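Local coordinates for Aac(6')-Ih protein (Acinetobacter baumannii, PDB 4E8O) that probably transfers an acetyl group from acetyl coenzyme A to the 6'-amino group of aminoglycoside antibiotics, giving resistance to them, at residues Thr91-Ser94 with Pro95-Phe98. Residues are numbered along the deposited sequence; the frame is centred on the assembly and turned at random.
Sequences TQTS and PVAF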
ATOM      1  N   THR B  91       0.906   8.832  -4.308  1.00 25.17           N
ATOM      2  CA  THR B  91       1.316   9.932  -3.434  1.00 26.56           C
ATOM      3  C   THR B  91       2.758  10.370  -3.709  1.00 29.15           C
ATOM      4  O   THR B  91       3.524   9.638  -4.340  1.00 29.10           O
ATOM      5  CB  THR B  91       1.139   9.554  -1.941  1.00 26.24           C
ATOM      6  OG1 THR B  91       1.972   8.432  -1.617  1.00 25.80           O
ATOM      7  CG2 THR B  91      -0.309   9.193  -1.653  1.00 25.37           C
ATOM      8  N   GLN B  92       3.119  11.565  -3.242  1.00 32.00           N
ATOM      9  CA  GLN B  92       4.464  12.108  -3.440  1.00 35.11           C
ATOM     10  C   GLN B  92       5.060  12.586  -2.126  1.00 33.81           C
ATOM     11  O   GLN B  92       6.143  13.173  -2.098  1.00 35.72           O
ATOM     12  CB  GLN B  92       4.445  13.272  -4.438  1.00 40.05           C
ATOM     13  CG  GLN B  92       4.574  12.857  -5.898  1.00 43.90           C
ATOM     14  CD  GLN B  92       3.397  13.307  -6.736  1.00 46.93           C
ATOM     15  OE1 GLN B  92       2.751  12.497  -7.401  1.00 46.93           O
ATOM     16  NE2 GLN B  92       3.113  14.605  -6.711  1.00 49.41           N
ATOM     17  N   THR B  93       4.338  12.347  -1.036  1.00 30.27           N
ATOM     18  CA  THR B  93       4.796  12.739   0.291  1.00 29.76           C
ATOM     19  C   THR B  93       4.615  11.578   1.250  1.00 28.50           C
ATOM     20  O   THR B  93       3.954  10.587   0.926  1.00 27.21           O
ATOM     21  CB  THR B  93       4.014  13.956   0.838  1.00 30.41           C
ATOM     22  OG1 THR B  93       2.646  13.590   1.051  1.00 29.19           O
ATOM     23  CG2 THR B  93       4.079  15.124  -0.136  1.00 31.67           C
ATOM     24  N   SER B  94       5.206  11.705   2.430  1.00 30.02           N
ATOM     25  CA  SER B  94       5.039  10.721   3.488  1.00 30.87           C
ATOM     26  C   SER B  94       5.366  11.415   4.797  1.00 31.22           C
ATOM     27  O   SER B  94       6.345  12.156   4.864  1.00 31.63           O
ATOM     28  CB  SER B  94       5.968   9.524   3.267  1.00 32.94           C
ATOM     29  OG  SER B  94       5.866   8.597   4.336  1.00 34.29           O
ATOM     30  N   PRO B  95       4.544  11.197   5.840  1.00 30.70           N
ATOM     31  CA  PRO B  95       3.374  10.305   5.840  1.00 29.06           C
ATOM     32  C   PRO B  95       2.168  10.885   5.101  1.00 27.87           C
ATOM     33  O   PRO B  95       2.197  12.051   4.703  1.00 29.92           O
ATOM     34  CB  PRO B  95       3.052  10.161   7.333  1.00 29.77           C
ATOM     35  CG  PRO B  95       3.521  11.444   7.940  1.00 32.20           C
ATOM     36  CD  PRO B  95       4.739  11.856   7.148  1.00 32.51           C
ATOM     37  N   VAL B  96       1.142  10.060   4.896  1.00 25.37           N
ATOM     38  CA  VAL B  96      -0.113  10.499   4.289  1.00 24.54           C
ATOM     39  C   VAL B  96      -1.284   9.933   5.087  1.00 23.99           C
ATOM     40  O   VAL B  96      -1.151   8.897   5.741  1.00 23.91           O
ATOM     41  CB  VAL B  96      -0.252  10.014   2.820  1.00 23.21           C
ATOM     42  CG1 VAL B  96       0.852  10.581   1.948  1.00 23.81           C
ATOM     43  CG2 VAL B  96      -0.250   8.485   2.752  1.00 21.70           C
ATOM     44  N   ALA B  97      -2.434  10.601   5.034  1.00 22.87           N
ATOM     45  CA  ALA B  97      -3.641  10.039   5.631  1.00 21.46           C
ATOM     46  C   ALA B  97      -4.181   9.011   4.654  1.00 19.55           C
ATOM     47  O   ALA B  97      -3.928   9.110   3.457  1.00 19.71           O
ATOM     48  CB  ALA B  97      -4.667  11.117   5.883  1.00 21.92           C
ATOM     49  N   PHE B  98      -4.910   8.016   5.145  1.00 18.65           N
ATOM     50  CA  PHE B  98      -5.470   7.011   4.246  1.00 19.14           C
ATOM     51  C   PHE B  98      -6.867   6.611   4.690  1.00 18.34           C
ATOM     52  O   PHE B  98      -7.084   6.324   5.870  1.00 19.80           O
ATOM     53  CB  PHE B  98      -4.547   5.788   4.160  1.00 19.92           C
ATOM     54  CG  PHE B  98      -4.967   4.773   3.125  1.00 21.13           C
ATOM     55  CD1 PHE B  98      -4.451   4.815   1.837  1.00 22.64           C
ATOM     56  CD2 PHE B  98      -5.861   3.764   3.449  1.00 21.58           C
ATOM     57  CE1 PHE B  98      -4.831   3.878   0.887  1.00 23.48           C
ATOM     58  CE2 PHE B  98      -6.246   2.821   2.508  1.00 22.59           C
ATOM     59  CZ  PHE B  98      -5.731   2.878   1.224  1.00 23.35           C
TER
HETATM   60  O   HOH W   1       1.130  13.843   2.999  1.00 27.12           O
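Thr93 OG1 is gripped by two partners, a water and the carboxylate of Glu132, and through the water it is tied to the backbone two residues on. The water oxygen lies 2.5 Å from Thr93 OG1. The same water oxygen donates a hydrogen bond to Pro95 O at 2.7 Å. The threonine hydroxyl stands between its own backbone N and carbonyl carbon (chi1 66°), which turns it toward the proline carbonyl and brings Thr93 OG1 to 3.6 Å from Val96 CG1. How a loop is steered into a strand is well illustrated here: the peptide bond before Pro95 is cis, bending the chain just ahead of strand 96-104, an interior strand of the mixed sheet of the GNAT acetyltransferase fold, flanked by antiparallel 75-84 and parallel 132-138. Val96 begins the strand, and its CG1 branch, anti to the carbonyl carbon, points back into the bend. There Val96 CG1 packs 3.3 Å from Thr93 O. It also meets the methyl of Thr91 tip to tip, with CG2 of Thr91 4.0 Å from CG1 of Val96. The hydroxyl of buried Thr91 is satisfied separately, by a hydrogen bond to Val88 O within the same loop.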